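Local coordinates for protein hypoxanthine-guanine-xanthine phosphoribosyltransferase (Tritrichomonas foetus, PDB 1HGX) that catalyses the magnesium-dependent salvage of guanine, hypoxanthine and xanthine to their 5'-mononucleotides, with 5-phospho-alpha-D-ribose 1-diphosphate as the ribose phosphate donor, at residues Cys129-Lys134 and Ile158-Asp163; Cys148-Glu153 and Pro172-Leu177; Val50-Asp55 and Leu99-Ile104. All coordinates share one frame; numbering follows the deposited sequence.

How the contacts relate
Contacts 1 and 3 are buried, their centres about 9 Å apart, and both touch bound GMP; contact 2 is partly buried, its centre about 12 Å from that of the chain. All three draw on the mixed sheet: contact 3 sets helix 50-57 against strand 97-102, contact 1 a loop against the corner between strands 125-130 and 132-134, and contact 2 strand 174-177 of the small antiparallel sheet against strand 147-152. None has a hydrogen bond between its segments. Leu131 CD1 joins contact 1 to contact 2 at 3.7 Å from Ile174 CD1. Chemistry follows place: a carboxylate and a lysine meet the nucleotide in contacts 3 and 1, while the carboxylate of contact 2 pairs with arginine.

Contact 1: residues Cys129-Lys134 and Ile158-Asp163; sequences CTLCDK and IGYGFD. With 5GP (guanosine-5'-monophosphate), chain C.
Leu131 and Phe162 bury the most surface here (52 and 48 Å²), joining the core sheet of this type I phosphoribosyltransferase fold to the loop after strand 157-158. Leu131 occupies the corner where strand 125-130 gives way to strand 132-134. Its CG lies anti to the backbone N (chi1 -158°), and from there the CD1 branch reaches into the angle between two aromatic rings. Leu131 CD1 is 3.8 Å from Phe162 CE2, approaching that ring obliquely, and 3.9 Å from Tyr160 CD2, where it lies at the ring edge, near the plane. Both rings come from one type I' turn, closed by Phe162 N to Gly159 O at 2.9 Å. The far end of Tyr160 is tied to helix 50-57 through a hydrogen bond from its OH to Asp55 OD2. Cys132 adds an oblique sulfur-aromatic contact, with SG 5.2 Å from the Phe162 ring centroid and 70° off the ring normal. Phe162 touches the sheet side with CE2 and the nucleotide with CD1, Phe162 CD1 lying 3.8 Å from GMP C2. Lys134 reads the other end of the base: its NZ, also bonded to Arg155 O, donates to GMP O6 at 3.0 Å and to N7 at 3.2 Å.

Contact 2: residues Cys148-Glu153 and Pro172-Leu177; sequences CGFVVE and PVIGIL
Phe150 and Ile174 meet where the core sheet of the phosphoribosyltransferase fold faces the small antiparallel sheet that forms its hood. Residues 150-153 and 174-176 run almost parallel, 4° apart end to end. Yet the nearest pair of CA atoms, those of Glu153 and Ile176, stands 9.1 Å apart, and no hydrogen bond crosses. Side chains alone therefore bridge two separate sheets.

The apolar part lies at the Phe150 end. Ile174 buries 46 Å², the most of any residue here, and its CD1 approaches the Phe150 ring obliquely, 4.3 Å from CE2. That ring is also stacked with Tyr15, while Ile174 packs against Ile157 and Ile20. Val152 points the same way and is partly covered, although its side chain comes no nearer than 4.6 Å.

The second kind of contact sets a methyl group against a carboxylate. Glu153 folds its CG between the backbone N and the carbonyl carbon (chi1 54°), then extends toward strand 174-177, where it crosses the side chain of Ile176 at about a right angle. A salt bridge from Glu153 OE2 to Arg12 NH2, on strand 10-15 of the hood, engages the same oxygen that meets the isoleucine: Glu153 OE2 lies 3.2 Å from Ile176 CD1, with Glu153 CD 3.7 Å from that methyl.

Contact 3: residues Val50-Asp55 and Leu99-Ile104; sequences VFFYTD and LVVEDI. With 5GP (guanosine-5'-monophosphate), chain C.
Asp103 OD1 is gripped twice: the ribose hydroxyl of GMP donates to it through O2' at 2.8 Å, and Ile104 N donates to it, also at 2.8 Å. The amide comes to the anti side of the oxygen, tilted out of the carboxylate plane, in a bent bond of 135°. Glu102 repeats the device one residue earlier: Asp103 N donates to its OE1 at 2.9 Å, along the anti lone pair and straighter, at 158°. Ile104 CG2 packs on ribose C2' nearby. Glu102 and Asp103 are the acidic pair of the PRPP-binding motif of type I phosphoribosyltransferases, at the point where the chain leaves strand 97-102.

Behind this point, helix 50-57 packs on the strand. The axes of segments 50-55 and 99-102 approach to 8.3 Å, with N-to-C directions 130° apart. Val101 buries 67 Å² and divides its branches between two rings. Val101 CG1, anti to the backbone N, lies 3.6 Å from Phe52 CD2, oblique to that ring, which also passes beside the carbonyl oxygen of Glu102. CB and CG2 face the Tyr53 edge instead, with Val101 CB 3.8 Å from Tyr53 CD1. A hydrogen bond from Tyr53 OH to Met42 O anchors the far end of that ring to strand 41-45. On another side of the helix, Thr54 and Asp55 make polar contacts with Thr54 and Lys58 of the second subunit.

The chemistry divides by face: apolar contacts seat the strand against the helix, while backbone amides orient two neighbouring carboxylates, leaving Asp103 placed to accept the ribose hydroxyl.

Contact 1: residues Cys129-Lys134 and Ile158-Asp163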
loop_
_atom_site.group_PDB
_atom_site.type_symbol
_atom_site.label_atom_id
_atom_site.label_comp_id
_atom_site.label_asym_id
_atom_site.label_seq_id
_atom_site.Cartn_x
_atom_site.Cartn_y
_atom_site.Cartn_z
ATOM N N CYS A 129 14.287 5.256 4.984
ATOM C CA CYS A 129 13.661 6.329 4.225
ATOM C C CYS A 129 12.365 6.678 4.963
ATOM O O CYS A 129 11.456 5.857 5.060
ATOM C CB CYS A 129 13.341 5.870 2.797
ATOM S SG CYS A 129 12.437 7.107 1.830
ATOM N N THR A 130 12.292 7.881 5.511
ATOM C CA THR A 130 11.094 8.290 6.232
ATOM C C THR A 130 10.439 9.504 5.565
ATOM O O THR A 130 11.124 10.374 5.011
ATOM C CB THR A 130 11.411 8.564 7.734
ATOM O OG1 THR A 130 10.184 8.691 8.469
ATOM C CG2 THR A 130 12.259 9.825 7.917
ATOM N N LEU A 131 9.112 9.529 5.552
ATOM C CA LEU A 131 8.403 10.647 4.949
ATOM C C LEU A 131 8.658 11.876 5.818
ATOM O O LEU A 131 9.019 12.940 5.303
ATOM C CB LEU A 131 6.905 10.357 4.874
ATOM C CG LEU A 131 5.976 11.086 3.887
ATOM C CD1 LEU A 131 4.768 11.587 4.644
ATOM C CD2 LEU A 131 6.648 12.221 3.134
ATOM N N CYS A 132 8.528 11.708 7.132
ATOM C CA CYS A 132 8.738 12.812 8.062
ATOM C C CYS A 132 9.623 12.475 9.234
ATOM O O CYS A 132 9.710 11.323 9.664
ATOM C CB CYS A 132 7.404 13.309 8.645
ATOM S SG CYS A 132 6.257 14.070 7.504
ATOM N N ASP A 133 10.288 13.500 9.741
ATOM C CA ASP A 133 11.107 13.372 10.930
ATOM C C ASP A 133 10.583 14.477 11.854
ATOM O O ASP A 133 10.655 15.658 11.509
ATOM C CB ASP A 133 12.583 13.603 10.628
ATOM C CG ASP A 133 13.453 13.442 11.855
ATOM O OD1 ASP A 133 13.015 12.782 12.822
ATOM O OD2 ASP A 133 14.581 13.961 11.853
ATOM N N LYS A 134 9.991 14.093 12.979
ATOM C CA LYS A 134 9.464 15.072 13.923
ATOM C C LYS A 134 10.616 15.697 14.708
ATOM O O LYS A 134 11.416 14.997 15.316
ATOM C CB LYS A 134 8.462 14.415 14.877
ATOM C CG LYS A 134 7.723 15.423 15.744
ATOM C CD LYS A 134 6.678 14.773 16.637
ATOM C CE LYS A 134 5.545 14.182 15.838
ATOM N NZ LYS A 134 4.396 13.822 16.706
ATOM N N ILE A 158 -1.248 14.879 10.860
ATOM C CA ILE A 158 -2.401 14.217 10.282
ATOM C C ILE A 158 -2.399 14.367 8.746
ATOM O O ILE A 158 -1.781 15.298 8.215
ATOM C CB ILE A 158 -3.686 14.816 10.957
ATOM C CG1 ILE A 158 -4.657 13.706 11.306
ATOM C CG2 ILE A 158 -4.313 15.942 10.142
ATOM C CD1 ILE A 158 -4.097 12.750 12.307
ATOM N N GLY A 159 -2.991 13.400 8.038
ATOM C CA GLY A 159 -3.075 13.469 6.583
ATOM C C GLY A 159 -2.084 12.637 5.785
ATOM O O GLY A 159 -1.040 12.215 6.296
ATOM N N TYR A 160 -2.439 12.360 4.535
ATOM C CA TYR A 160 -1.595 11.589 3.623
ATOM C C TYR A 160 -1.067 10.311 4.280
ATOM O O TYR A 160 0.143 10.069 4.333
ATOM C CB TYR A 160 -0.433 12.469 3.131
ATOM C CG TYR A 160 0.371 11.851 2.013
ATOM C CD1 TYR A 160 -0.220 11.556 0.783
ATOM C CD2 TYR A 160 1.724 11.542 2.189
ATOM C CE1 TYR A 160 0.524 10.967 -0.248
ATOM C CE2 TYR A 160 2.465 10.959 1.174
ATOM C CZ TYR A 160 1.861 10.675 -0.036
ATOM O OH TYR A 160 2.616 10.116 -1.033
ATOM N N GLY A 161 -1.982 9.495 4.782
ATOM C CA GLY A 161 -1.585 8.273 5.445
ATOM C C GLY A 161 -1.600 8.373 6.962
ATOM O O GLY A 161 -1.819 7.363 7.633
ATOM N N PHE A 162 -1.325 9.561 7.510
ATOM C CA PHE A 162 -1.326 9.764 8.967
ATOM C C PHE A 162 -2.765 9.874 9.451
ATOM O O PHE A 162 -3.514 10.730 8.974
ATOM C CB PHE A 162 -0.596 11.054 9.352
ATOM C CG PHE A 162 0.874 11.034 9.070
ATOM C CD1 PHE A 162 1.721 10.203 9.789
ATOM C CD2 PHE A 162 1.418 11.858 8.096
ATOM C CE1 PHE A 162 3.091 10.195 9.542
ATOM C CE2 PHE A 162 2.792 11.856 7.843
ATOM C CZ PHE A 162 3.629 11.022 8.567
ATOM N N ASP A 163 -3.147 9.023 10.400
ATOM C CA ASP A 163 -4.506 9.030 10.934
ATOM C C ASP A 163 -4.553 9.375 12.412
ATOM O O ASP A 163 -3.532 9.394 13.102
ATOM C CB ASP A 163 -5.150 7.642 10.774
ATOM C CG ASP A 163 -4.696 6.656 11.851
ATOM O OD1 ASP A 163 -3.573 6.121 11.742
ATOM O OD2 ASP A 163 -5.452 6.429 12.823
HETATM P P 5GP C . 8.678 6.701 17.875
HETATM O O1P 5GP C . 9.650 7.263 16.912
HETATM O O2P 5GP C . 8.944 5.296 18.192
HETATM O O3P 5GP C . 8.518 7.582 19.046
HETATM O "O5'" 5GP C . 7.283 6.863 17.197
HETATM C "C5'" 5GP C . 7.010 6.692 15.813
HETATM C "C4'" 5GP C . 5.727 5.972 15.692
HETATM O "O4'" 5GP C . 4.603 6.726 16.173
HETATM C "C3'" 5GP C . 5.427 5.625 14.266
HETATM O "O3'" 5GP C . 4.597 4.471 14.334
HETATM C "C2'" 5GP C . 4.606 6.794 13.882
HETATM O "O2'" 5GP C . 3.771 6.458 12.785
HETATM C "C1'" 5GP C . 3.766 7.161 15.107
HETATM N N9 5GP C . 3.610 8.664 15.197
HETATM C C8 5GP C . 4.549 9.558 15.689
HETATM N N7 5GP C . 4.194 10.815 15.600
HETATM C C5 5GP C . 2.937 10.791 14.989
HETATM C C6 5GP C . 2.131 11.882 14.532
HETATM O O6 5GP C . 2.308 13.082 14.736
HETATM N N1 5GP C . 1.039 11.464 13.783
HETATM C C2 5GP C . 0.735 10.134 13.508
HETATM N N2 5GP C . -0.416 9.896 12.875
HETATM N N3 5GP C . 1.473 9.093 13.966
HETATM C C4 5GP C . 2.585 9.486 14.677
#

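Contact 2: residues Cys148-Glu153 and Pro172-Leu177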
loop_
_atom_site.group_PDB
_atom_site.type_symbol
_atom_site.label_atom_id
_atom_site.label_comp_id
_atom_site.label_asym_id
_atom_site.label_seq_id
_atom_site.Cartn_x
_atom_site.Cartn_y
_atom_site.Cartn_z
ATOM N N CYS A 148 14.999 11.448 3.902
ATOM C CA CYS A 148 13.909 12.028 4.676
ATOM C C CYS A 148 13.164 13.045 3.838
ATOM O O CYS A 148 13.782 13.898 3.202
ATOM C CB CYS A 148 14.449 12.690 5.951
ATOM S SG CYS A 148 13.215 13.539 6.983
ATOM N N GLY A 149 11.842 12.913 3.790
ATOM C CA GLY A 149 11.030 13.841 3.027
ATOM C C GLY A 149 10.985 15.244 3.618
ATOM O O GLY A 149 11.439 16.199 2.988
ATOM N N PHE A 150 10.484 15.363 4.847
ATOM C CA PHE A 150 10.337 16.657 5.512
ATOM C C PHE A 150 10.600 16.587 7.017
ATOM O O PHE A 150 10.347 15.563 7.666
ATOM C CB PHE A 150 8.890 17.167 5.385
ATOM C CG PHE A 150 8.314 17.101 3.997
ATOM C CD1 PHE A 150 8.545 18.120 3.080
ATOM C CD2 PHE A 150 7.498 16.041 3.627
ATOM C CE1 PHE A 150 7.962 18.085 1.812
ATOM C CE2 PHE A 150 6.916 15.997 2.370
ATOM C CZ PHE A 150 7.149 17.022 1.461
ATOM N N VAL A 151 11.063 17.696 7.578
ATOM C CA VAL A 151 11.262 17.781 9.013
ATOM C C VAL A 151 10.011 18.507 9.474
ATOM O O VAL A 151 9.675 19.581 8.978
ATOM C CB VAL A 151 12.524 18.544 9.381
ATOM C CG1 VAL A 151 12.538 18.849 10.884
ATOM C CG2 VAL A 151 13.738 17.699 9.002
ATOM N N VAL A 152 9.298 17.879 10.390
ATOM C CA VAL A 152 8.033 18.384 10.884
ATOM C C VAL A 152 8.138 18.896 12.328
ATOM O O VAL A 152 9.011 18.474 13.078
ATOM C CB VAL A 152 6.992 17.244 10.719
ATOM C CG1 VAL A 152 6.587 16.646 12.045
ATOM C CG2 VAL A 152 5.824 17.703 9.888
ATOM N N GLU A 153 7.278 19.833 12.710
ATOM C CA GLU A 153 7.333 20.360 14.068
ATOM C C GLU A 153 6.700 19.398 15.053
ATOM O O GLU A 153 5.942 18.507 14.666
ATOM C CB GLU A 153 6.666 21.727 14.159
ATOM C CG GLU A 153 5.246 21.745 13.642
ATOM C CD GLU A 153 4.719 23.135 13.520
ATOM O OE1 GLU A 153 5.193 23.875 12.627
ATOM O OE2 GLU A 153 3.838 23.498 14.308
ATOM N N PRO A 172 -5.271 15.064 1.360
ATOM C CA PRO A 172 -4.188 15.211 0.385
ATOM C C PRO A 172 -3.024 16.093 0.861
ATOM O O PRO A 172 -2.152 16.463 0.073
ATOM C CB PRO A 172 -4.909 15.822 -0.814
ATOM C CG PRO A 172 -5.910 16.712 -0.165
ATOM C CD PRO A 172 -6.459 15.840 0.944
ATOM N N VAL A 173 -3.002 16.406 2.150
ATOM C CA VAL A 173 -1.966 17.254 2.719
ATOM C C VAL A 173 -1.454 16.674 4.035
ATOM O O VAL A 173 -2.036 15.747 4.597
ATOM C CB VAL A 173 -2.519 18.677 3.044
ATOM C CG1 VAL A 173 -3.070 19.352 1.797
ATOM C CG2 VAL A 173 -3.604 18.592 4.116
ATOM N N ILE A 174 -0.343 17.218 4.506
ATOM C CA ILE A 174 0.214 16.833 5.790
ATOM C C ILE A 174 -0.088 18.073 6.638
ATOM O O ILE A 174 0.249 19.190 6.251
ATOM C CB ILE A 174 1.729 16.579 5.679
ATOM C CG1 ILE A 174 1.976 15.243 4.961
ATOM C CG2 ILE A 174 2.388 16.613 7.059
ATOM C CD1 ILE A 174 3.420 15.004 4.614
ATOM N N GLY A 175 -0.776 17.894 7.756
ATOM C CA GLY A 175 -1.111 19.039 8.579
ATOM C C GLY A 175 -1.163 18.709 10.050
ATOM O O GLY A 175 -0.971 17.559 10.437
ATOM N N ILE A 176 -1.445 19.725 10.857
ATOM C CA ILE A 176 -1.518 19.599 12.312
ATOM C C ILE A 176 -2.955 19.403 12.764
ATOM O O ILE A 176 -3.853 20.146 12.352
ATOM C CB ILE A 176 -0.942 20.877 12.994
ATOM C CG1 ILE A 176 0.556 21.010 12.678
ATOM C CG2 ILE A 176 -1.189 20.849 14.501
ATOM C CD1 ILE A 176 1.159 22.333 13.065
ATOM N N LEU A 177 -3.165 18.411 13.617
ATOM C CA LEU A 177 -4.489 18.108 14.153
ATOM C C LEU A 177 -4.798 19.192 15.195
ATOM O O LEU A 177 -3.943 19.500 16.033
ATOM C CB LEU A 177 -4.455 16.726 14.823
ATOM C CG LEU A 177 -5.689 15.869 15.144
ATOM C CD1 LEU A 177 -5.809 15.661 16.633
ATOM C CD2 LEU A 177 -6.954 16.452 14.551
#

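Contact 3: residues Val50-Asp55 and Leu99-Ile104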
loop_
_atom_site.group_PDB
_atom_site.type_symbol
_atom_site.label_atom_id
_atom_site.label_comp_id
_atom_site.label_asym_id
_atom_site.label_seq_id
_atom_site.Cartn_x
_atom_site.Cartn_y
_atom_site.Cartn_z
ATOM N N VAL A 50 2.106 3.523 3.839
ATOM C CA VAL A 50 1.627 2.975 2.574
ATOM C C VAL A 50 1.371 3.973 1.440
ATOM O O VAL A 50 1.686 3.679 0.287
ATOM C CB VAL A 50 0.428 2.009 2.785
ATOM C CG1 VAL A 50 -0.873 2.764 2.972
ATOM C CG2 VAL A 50 0.355 0.993 1.645
ATOM N N PHE A 51 0.862 5.161 1.756
ATOM C CA PHE A 51 0.597 6.160 0.725
ATOM C C PHE A 51 1.918 6.601 0.132
ATOM O O PHE A 51 2.103 6.568 -1.075
ATOM C CB PHE A 51 -0.145 7.364 1.308
ATOM C CG PHE A 51 -1.586 7.089 1.627
ATOM C CD1 PHE A 51 -1.942 6.062 2.491
ATOM C CD2 PHE A 51 -2.591 7.853 1.057
ATOM C CE1 PHE A 51 -3.282 5.793 2.784
ATOM C CE2 PHE A 51 -3.938 7.592 1.345
ATOM C CZ PHE A 51 -4.278 6.557 2.211
ATOM N N PHE A 52 2.830 7.002 1.010
ATOM C CA PHE A 52 4.172 7.440 0.657
ATOM C C PHE A 52 4.883 6.346 -0.134
ATOM O O PHE A 52 5.513 6.619 -1.160
ATOM C CB PHE A 52 4.937 7.726 1.952
ATOM C CG PHE A 52 6.394 8.039 1.767
ATOM C CD1 PHE A 52 6.817 8.943 0.795
ATOM C CD2 PHE A 52 7.345 7.472 2.617
ATOM C CE1 PHE A 52 8.167 9.297 0.682
ATOM C CE2 PHE A 52 8.704 7.818 2.518
ATOM C CZ PHE A 52 9.115 8.729 1.547
ATOM N N TYR A 53 4.753 5.110 0.344
ATOM C CA TYR A 53 5.384 3.933 -0.265
ATOM C C TYR A 53 4.927 3.691 -1.701
ATOM O O TYR A 53 5.758 3.571 -2.611
ATOM C CB TYR A 53 5.097 2.692 0.585
ATOM C CG TYR A 53 5.750 1.406 0.106
ATOM C CD1 TYR A 53 7.091 1.138 0.379
ATOM C CD2 TYR A 53 5.003 0.422 -0.551
ATOM C CE1 TYR A 53 7.675 -0.084 0.020
ATOM C CE2 TYR A 53 5.580 -0.803 -0.913
ATOM C CZ TYR A 53 6.912 -1.047 -0.621
ATOM O OH TYR A 53 7.478 -2.262 -0.962
ATOM N N THR A 54 3.619 3.605 -1.917
ATOM C CA THR A 54 3.122 3.374 -3.266
ATOM C C THR A 54 3.454 4.533 -4.206
ATOM O O THR A 54 3.734 4.311 -5.385
ATOM C CB THR A 54 1.616 3.097 -3.277
ATOM O OG1 THR A 54 0.927 4.220 -2.729
ATOM C CG2 THR A 54 1.301 1.850 -2.452
ATOM N N ASP A 55 3.432 5.764 -3.697
ATOM C CA ASP A 55 3.758 6.919 -4.539
ATOM C C ASP A 55 5.210 6.878 -4.992
ATOM O O ASP A 55 5.518 7.227 -6.138
ATOM C CB ASP A 55 3.449 8.238 -3.828
ATOM C CG ASP A 55 1.985 8.646 -3.968
ATOM O OD1 ASP A 55 1.260 8.043 -4.789
ATOM O OD2 ASP A 55 1.549 9.573 -3.257
ATOM N N LEU A 99 15.774 -1.523 2.159
ATOM C CA LEU A 99 15.379 -0.152 2.474
ATOM C C LEU A 99 14.093 -0.220 3.302
ATOM O O LEU A 99 13.151 -0.940 2.949
ATOM C CB LEU A 99 15.109 0.665 1.212
ATOM C CG LEU A 99 14.655 2.105 1.498
ATOM C CD1 LEU A 99 15.808 2.915 2.076
ATOM C CD2 LEU A 99 14.138 2.759 0.235
ATOM N N VAL A 100 14.070 0.497 4.420
ATOM C CA VAL A 100 12.894 0.532 5.277
ATOM C C VAL A 100 12.178 1.843 4.992
ATOM O O VAL A 100 12.786 2.916 5.076
ATOM C CB VAL A 100 13.287 0.463 6.780
ATOM C CG1 VAL A 100 12.053 0.576 7.659
ATOM C CG2 VAL A 100 14.010 -0.857 7.070
ATOM N N VAL A 101 10.908 1.755 4.611
ATOM C CA VAL A 101 10.103 2.938 4.305
ATOM C C VAL A 101 9.105 3.162 5.431
ATOM O O VAL A 101 8.163 2.375 5.627
ATOM C CB VAL A 101 9.376 2.808 2.942
ATOM C CG1 VAL A 101 8.597 4.092 2.641
ATOM C CG2 VAL A 101 10.398 2.538 1.823
ATOM N N GLU A 102 9.315 4.254 6.153
ATOM C CA GLU A 102 8.505 4.615 7.309
ATOM C C GLU A 102 7.776 5.948 7.105
ATOM O O GLU A 102 8.132 6.733 6.220
ATOM C CB GLU A 102 9.431 4.679 8.547
ATOM C CG GLU A 102 8.774 5.110 9.862
ATOM C CD GLU A 102 7.706 4.136 10.368
ATOM O OE1 GLU A 102 6.655 3.974 9.713
ATOM O OE2 GLU A 102 7.911 3.545 11.446
ATOM N N ASP A 103 6.729 6.176 7.899
ATOM C CA ASP A 103 5.962 7.411 7.809
ATOM C C ASP A 103 6.552 8.585 8.601
ATOM O O ASP A 103 6.804 9.647 8.034
ATOM C CB ASP A 103 4.458 7.191 8.125
ATOM C CG ASP A 103 4.189 6.442 9.451
ATOM O OD1 ASP A 103 5.086 6.269 10.302
ATOM O OD2 ASP A 103 3.026 6.028 9.641
ATOM N N ILE A 104 6.808 8.385 9.891
ATOM C CA ILE A 104 7.366 9.443 10.719
ATOM C C ILE A 104 8.166 8.861 11.881
ATOM O O ILE A 104 7.829 7.804 12.420
ATOM C CB ILE A 104 6.250 10.385 11.260
ATOM C CG1 ILE A 104 6.850 11.581 12.011
ATOM C CG2 ILE A 104 5.296 9.626 12.166
ATOM C CD1 ILE A 104 5.829 12.644 12.326
HETATM P P 5GP C . 8.678 6.701 17.875
HETATM O O1P 5GP C . 9.650 7.263 16.912
HETATM O O2P 5GP C . 8.944 5.296 18.192
HETATM O O3P 5GP C . 8.518 7.582 19.046
HETATM O "O5'" 5GP C . 7.283 6.863 17.197
HETATM C "C5'" 5GP C . 7.010 6.692 15.813
HETATM C "C4'" 5GP C . 5.727 5.972 15.692
HETATM O "O4'" 5GP C . 4.603 6.726 16.173
HETATM C "C3'" 5GP C . 5.427 5.625 14.266
HETATM O "O3'" 5GP C . 4.597 4.471 14.334
HETATM C "C2'" 5GP C . 4.606 6.794 13.882
HETATM O "O2'" 5GP C . 3.771 6.458 12.785
HETATM C "C1'" 5GP C . 3.766 7.161 15.107
HETATM N N9 5GP C . 3.610 8.664 15.197
HETATM C C8 5GP C . 4.549 9.558 15.689
HETATM N N7 5GP C . 4.194 10.815 15.600
HETATM C C5 5GP C . 2.937 10.791 14.989
HETATM C C6 5GP C . 2.131 11.882 14.532
HETATM O O6 5GP C . 2.308 13.082 14.736
HETATM N N1 5GP C . 1.039 11.464 13.783
HETATM C C2 5GP C . 0.735 10.134 13.508
HETATM N N2 5GP C . -0.416 9.896 12.875
HETATM N N3 5GP C . 1.473 9.093 13.966
HETATM C C4 5GP C . 2.585 9.486 14.677
#